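Local atomic coordinates of methyltransferase (PDB entry 3FQ6), a protein that probably belongs to the tetrapyrrole (corrin/porphyrin) methylase family and, as a methyltransferase domain, would take part in moving a methyl group onto a substrate. Residues E18-E23 and T45-E50; Q71-R76 and V107-G112. All coordinates share one frame; numbering follows the deposited sequence.

Interaction 1. Residues E18-E23 and T45-E50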
loop_
_atom_site.group_PDB
_atom_site.type_symbol
_atom_site.label_atom_id
_atom_site.label_comp_id
_atom_site.label_asym_id
_atom_site.label_seq_id
_atom_site.Cartn_x
_atom_site.Cartn_y
_atom_site.Cartn_z
ATOM N N GLU A 18 4.217 3.165 15.921
ATOM C CA GLU A 18 5.257 3.724 16.779
ATOM C C GLU A 18 6.512 3.941 15.926
ATOM O O GLU A 18 7.286 4.852 16.186
ATOM C CB GLU A 18 5.586 2.792 17.950
ATOM C CG GLU A 18 4.373 2.136 18.604
ATOM C CD GLU A 18 4.042 2.729 19.962
ATOM O OE1 GLU A 18 2.922 3.264 20.116
ATOM O OE2 GLU A 18 4.891 2.667 20.889
ATOM N N LYS A 19 6.725 3.083 14.930
ATOM C CA LYS A 19 7.782 3.302 13.950
ATOM C C LYS A 19 7.215 2.946 12.624
ATOM O O LYS A 19 6.261 2.187 12.545
ATOM C CB LYS A 19 9.000 2.414 14.190
ATOM C CG LYS A 19 9.295 2.104 15.623
ATOM C CD LYS A 19 9.775 0.670 15.740
ATOM C CE LYS A 19 11.264 0.590 15.919
ATOM N NZ LYS A 19 11.598 1.201 17.223
ATOM N N PHE A 20 7.788 3.496 11.571
ATOM C CA PHE A 20 7.384 3.096 10.257
ATOM C C PHE A 20 8.402 3.601 9.279
ATOM O O PHE A 20 9.286 4.405 9.635
ATOM C CB PHE A 20 5.951 3.537 9.917
ATOM C CG PHE A 20 5.765 5.014 9.864
ATOM C CD1 PHE A 20 5.983 5.714 8.662
ATOM C CD2 PHE A 20 5.394 5.726 11.022
ATOM C CE1 PHE A 20 5.832 7.108 8.593
ATOM C CE2 PHE A 20 5.237 7.128 10.987
ATOM C CZ PHE A 20 5.450 7.830 9.771
ATOM N N CYS A 21 8.308 3.067 8.065
ATOM C CA CYS A 21 9.099 3.550 6.949
ATOM C C CYS A 21 8.179 4.172 5.938
ATOM O O CYS A 21 7.180 3.577 5.568
ATOM C CB CYS A 21 9.824 2.390 6.275
ATOM S SG CYS A 21 11.004 1.661 7.383
ATOM N N PHE A 22 8.528 5.364 5.491
ATOM C CA PHE A 22 7.857 5.988 4.370
ATOM C C PHE A 22 8.671 5.802 3.059
ATOM O O PHE A 22 9.826 6.323 2.883
ATOM C CB PHE A 22 7.590 7.467 4.674
ATOM C CG PHE A 22 6.945 8.214 3.547
ATOM C CD1 PHE A 22 5.576 8.269 3.441
ATOM C CD2 PHE A 22 7.722 8.865 2.585
ATOM C CE1 PHE A 22 4.975 8.941 2.383
ATOM C CE2 PHE A 22 7.143 9.554 1.524
ATOM C CZ PHE A 22 5.769 9.601 1.418
ATOM N N GLU A 23 8.033 5.084 2.138
ATOM C CA GLU A 23 8.620 4.748 0.839
ATOM C C GLU A 23 8.279 5.714 -0.318
ATOM O O GLU A 23 9.103 5.889 -1.207
ATOM C CB GLU A 23 8.282 3.289 0.448
ATOM C CG GLU A 23 8.914 2.838 -0.891
ATOM C CD GLU A 23 10.440 2.708 -0.815
ATOM O OE1 GLU A 23 11.157 2.992 -1.820
ATOM O OE2 GLU A 23 10.914 2.310 0.277
ATOM N N THR A 45 6.041 -1.218 9.758
ATOM C CA THR A 45 4.985 -0.803 8.890
ATOM C C THR A 45 5.566 0.107 7.786
ATOM O O THR A 45 6.479 0.890 8.037
ATOM C CB THR A 45 3.898 -0.121 9.732
ATOM O OG1 THR A 45 3.317 -1.088 10.622
ATOM C CG2 THR A 45 2.780 0.446 8.871
HETATM N N MSE A 46 5.049 -0.033 6.562
HETATM C CA MSE A 46 5.525 0.722 5.371
HETATM C C MSE A 46 4.404 1.499 4.703
HETATM O O MSE A 46 3.249 1.065 4.698
HETATM C CB MSE A 46 6.146 -0.218 4.344
HETATM C CG MSE A 46 7.488 -0.780 4.731
HETATM SE SE MSE A 46 7.644 -2.594 4.026
HETATM C CE MSE A 46 6.304 -3.523 5.121
ATOM N N VAL A 47 4.749 2.636 4.125
ATOM C CA VAL A 47 3.756 3.566 3.587
ATOM C C VAL A 47 4.135 3.972 2.179
ATOM O O VAL A 47 5.244 4.534 1.974
ATOM C CB VAL A 47 3.623 4.873 4.456
ATOM C CG1 VAL A 47 2.742 5.949 3.717
ATOM C CG2 VAL A 47 3.062 4.571 5.938
ATOM N N PHE A 48 3.224 3.708 1.219
ATOM C CA PHE A 48 3.466 4.015 -0.211
ATOM C C PHE A 48 2.408 4.909 -0.789
ATOM O O PHE A 48 1.246 4.898 -0.343
ATOM C CB PHE A 48 3.517 2.766 -1.113
ATOM C CG PHE A 48 4.336 1.609 -0.551
ATOM C CD1 PHE A 48 5.633 1.375 -1.003
ATOM C CD2 PHE A 48 3.787 0.740 0.421
ATOM C CE1 PHE A 48 6.398 0.298 -0.481
ATOM C CE2 PHE A 48 4.522 -0.293 0.938
ATOM C CZ PHE A 48 5.841 -0.529 0.475
ATOM N N TYR A 49 2.829 5.667 -1.803
ATOM C CA TYR A 49 1.909 6.294 -2.714
ATOM C C TYR A 49 1.888 5.436 -3.977
ATOM O O TYR A 49 2.930 4.937 -4.411
ATOM C CB TYR A 49 2.388 7.706 -3.082
ATOM C CG TYR A 49 2.407 8.740 -1.945
ATOM C CD1 TYR A 49 1.555 8.636 -0.843
ATOM C CD2 TYR A 49 3.244 9.836 -2.018
ATOM C CE1 TYR A 49 1.573 9.599 0.171
ATOM C CE2 TYR A 49 3.273 10.795 -1.030
ATOM C CZ TYR A 49 2.452 10.690 0.058
ATOM O OH TYR A 49 2.516 11.678 1.031
ATOM N N GLU A 50 0.720 5.293 -4.595
ATOM C CA GLU A 50 0.654 4.667 -5.905
ATOM C C GLU A 50 -0.360 5.353 -6.827
ATOM O O GLU A 50 -1.403 5.841 -6.389
ATOM C CB GLU A 50 0.330 3.182 -5.752
ATOM C CG GLU A 50 0.332 2.373 -7.042
ATOM C CD GLU A 50 1.605 2.587 -7.861
ATOM O OE1 GLU A 50 2.494 1.735 -7.720
ATOM O OE2 GLU A 50 1.726 3.595 -8.617
HETATM O O HOH W 1 6.386 -0.433 12.642
#
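The edge of the Phe22 ring, at CE1 and CZ, points at one face of the Tyr49 ring in an edge-to-face (T-shaped) pair, with centroids 5.3 Å apart and planes at 80°. Tyr49 CE2 lies at the Phe22 edge, close to the plane of that ring. With CG anti to the backbone N (chi1 178°), the Phe22 ring leans over the neighbouring strand, past Val47 to Tyr49: Phe22 CD1 rests 3.7 Å from Val47 CG1, while the other methyl, CG2, meets Phe20 more loosely. Helix 6-12 lies over this side, with Phe6 touching Phe22, Val47 and Tyr49. On the reverse side, the methylenes of Glu23 pack obliquely against the Phe48 ring, Glu23 CG standing 3.6 Å from Phe48 CD1. The Glu23 carboxylate turns away from the ring to a salt bridge with Arg35. Cys21 CB meets CG of Met46, present as selenomethionine, on that side too.

Between the faces runs a parallel ladder: Cys21 N to Thr45 O (2.8 Å), Val47 N to Cys21 O, bent to 131° at the hydrogen, and Glu23 N to Val47 O (2.8 Å). Ahead of it a water donates to Lys19 O and accepts from Thr45 N. The strands form a beta-alpha-beta unit with helix 32-39. These three bonds satisfy Cys21 and Val47 at both N and O, while Glu23 combines apolar methylenes for Phe48 with a charge for Arg35.

Interaction 2. Residues Q71-R76 and V107-G112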
loop_
_atom_site.group_PDB
_atom_site.type_symbol
_atom_site.label_atom_id
_atom_site.label_comp_id
_atom_site.label_asym_id
_atom_site.label_seq_id
_atom_site.Cartn_x
_atom_site.Cartn_y
_atom_site.Cartn_z
ATOM N N GLN A 71 -1.139 -8.036 5.797
ATOM C CA GLN A 71 -2.195 -7.077 5.989
ATOM C C GLN A 71 -1.780 -5.741 5.366
ATOM O O GLN A 71 -0.590 -5.337 5.417
ATOM C CB GLN A 71 -2.520 -6.928 7.479
ATOM C CG GLN A 71 -3.383 -8.050 8.029
ATOM C CD GLN A 71 -4.810 -8.016 7.482
ATOM O OE1 GLN A 71 -5.445 -6.950 7.415
ATOM N NE2 GLN A 71 -5.318 -9.181 7.082
ATOM N N ALA A 72 -2.752 -5.078 4.756
ATOM C CA ALA A 72 -2.576 -3.728 4.255
ATOM C C ALA A 72 -3.885 -2.933 4.238
ATOM O O ALA A 72 -4.987 -3.494 4.393
ATOM C CB ALA A 72 -1.905 -3.735 2.839
ATOM N N THR A 73 -3.751 -1.621 4.074
ATOM C CA THR A 73 -4.909 -0.776 3.743
ATOM C C THR A 73 -4.630 0.100 2.534
ATOM O O THR A 73 -3.438 0.460 2.235
ATOM C CB THR A 73 -5.357 0.118 4.927
ATOM O OG1 THR A 73 -4.453 1.209 5.039
ATOM C CG2 THR A 73 -5.364 -0.639 6.240
ATOM N N VAL A 74 -5.712 0.455 1.831
ATOM C CA VAL A 74 -5.633 1.367 0.654
ATOM C C VAL A 74 -6.575 2.501 0.938
ATOM O O VAL A 74 -7.760 2.277 1.269
ATOM C CB VAL A 74 -6.059 0.652 -0.694
ATOM C CG1 VAL A 74 -6.072 1.614 -1.849
ATOM C CG2 VAL A 74 -5.165 -0.581 -1.010
ATOM N N SER A 75 -6.056 3.718 0.851
ATOM C CA SER A 75 -6.868 4.895 1.001
ATOM C C SER A 75 -6.886 5.598 -0.320
ATOM O O SER A 75 -5.835 5.796 -0.946
ATOM C CB SER A 75 -6.254 5.801 2.051
ATOM O OG SER A 75 -6.287 5.117 3.282
ATOM N N ARG A 76 -8.087 5.939 -0.765
ATOM C CA ARG A 76 -8.294 6.598 -2.050
ATOM C C ARG A 76 -9.088 7.865 -1.814
ATOM O O ARG A 76 -10.232 7.772 -1.365
ATOM C CB ARG A 76 -9.134 5.726 -2.994
ATOM C CG ARG A 76 -8.486 4.514 -3.579
ATOM C CD ARG A 76 -9.518 3.748 -4.444
ATOM N NE ARG A 76 -10.240 4.602 -5.391
ATOM C CZ ARG A 76 -11.511 4.433 -5.786
ATOM N NH1 ARG A 76 -12.049 5.277 -6.666
ATOM N NH2 ARG A 76 -12.255 3.450 -5.303
ATOM N N VAL A 107 -3.024 5.939 -1.081
ATOM C CA VAL A 107 -1.992 5.613 -0.107
ATOM C C VAL A 107 -2.169 4.147 0.340
ATOM O O VAL A 107 -3.269 3.717 0.699
ATOM C CB VAL A 107 -2.017 6.611 1.105
ATOM C CG1 VAL A 107 -1.067 6.165 2.276
ATOM C CG2 VAL A 107 -1.741 8.066 0.617
ATOM N N ILE A 108 -1.091 3.379 0.276
ATOM C CA ILE A 108 -1.061 2.011 0.782
ATOM C C ILE A 108 -0.227 1.996 2.097
ATOM O O ILE A 108 0.868 2.561 2.163
ATOM C CB ILE A 108 -0.450 1.018 -0.253
ATOM C CG1 ILE A 108 -1.030 1.223 -1.662
ATOM C CG2 ILE A 108 -0.602 -0.465 0.179
ATOM C CD1 ILE A 108 -0.060 0.725 -2.791
ATOM N N VAL A 109 -0.784 1.381 3.137
ATOM C CA VAL A 109 -0.118 1.188 4.396
ATOM C C VAL A 109 0.026 -0.328 4.513
ATOM O O VAL A 109 -0.970 -1.061 4.488
ATOM C CB VAL A 109 -0.908 1.802 5.601
ATOM C CG1 VAL A 109 -0.196 1.530 6.899
ATOM C CG2 VAL A 109 -1.079 3.330 5.447
ATOM N N LEU A 110 1.274 -0.790 4.598
ATOM C CA LEU A 110 1.588 -2.214 4.547
ATOM C C LEU A 110 2.222 -2.729 5.854
ATOM O O LEU A 110 3.239 -2.199 6.306
ATOM C CB LEU A 110 2.500 -2.474 3.325
ATOM C CG LEU A 110 3.029 -3.909 3.101
ATOM C CD1 LEU A 110 1.947 -4.874 2.657
ATOM C CD2 LEU A 110 4.178 -3.879 2.093
ATOM N N ALA A 111 1.614 -3.736 6.475
ATOM C CA ALA A 111 2.233 -4.414 7.639
ATOM C C ALA A 111 3.693 -4.856 7.376
ATOM O O ALA A 111 4.039 -5.325 6.252
ATOM C CB ALA A 111 1.413 -5.614 8.069
ATOM N N GLY A 112 4.540 -4.722 8.399
ATOM C CA GLY A 112 5.880 -5.249 8.298
ATOM C C GLY A 112 5.928 -6.757 8.469
ATOM O O GLY A 112 4.923 -7.415 8.729
#
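Thr73 and Val109 form a hydrogen-bonded pair through Thr73 N to Val109 O (2.9 Å) and Val109 N to Thr73 O (3.0 Å), at the middle of five backbone bonds between antiparallel strands 71-76 and 107-110. Ser75 and Val107 form another such pair, Ser75 N to Val107 O and Val107 N to Ser75 O each measuring 2.8 Å. Just past the strand, Ala111 N still donates to Gln71 O at 2.9 Å, extending the ladder by one bond.

Weaker CA-H...O contacts fill the non-hydrogen-bonded positions. Val109 O takes the CA of Ala72 as well as the N of Thr73; Thr73 O likewise receives Ile108 CA at 3.2 Å, and Val107 O receives Val74 CA.

The pairing lies inside a five-stranded mixed sheet with helices on both sides. Strand 105-110 also bonds to strand 45-50, and strand 71-77 to strand 83-87, so the backbones are bonded along both edges.

Apolar contacts belong to the face of Ala72, Val74, Ile108 and Leu110, which is turned to helices 55-66 and 90-99. Here the small Ala72 CB leaves room for two larger neighbours, lying 4.4 Å from Ile108 CG2 and 4.0 Å from Leu110 CD1.

On the opposite face a hydroxyl meets a hydrocarbon: Thr73 and Val109 run alongside each other off the sheet, with Thr73 OG1 against Val109 CB. Beta-branched residues suit this extended backbone, and the modest bulk of Ser75 fits beside Ala9 of helix 6-12, which also packs on Val107.

Interactions 1 and 2 are neighbouring parts of one sheet, their centres about 9 Å apart. Strands 45-50 and 105-110 join them directly: Met46 O and Leu110 N, 2.7 Å apart, and Phe48 N and Ile108 O, 2.8 Å apart, are probably hydrogen-bonded. Interaction 2 is the more buried, near the centre of the chain, and relies on small and branched side chains, mostly aliphatic, over a regular antiparallel ladder. Interaction 1 includes the outermost strand 20-24 and is only partly buried; its parallel ladder carries larger aromatic rings and a charged glutamate. Helices 6-12 and 55-66 touch both, whereas helix 32-39 packs on interaction 1 and helix 90-99 on interaction 2.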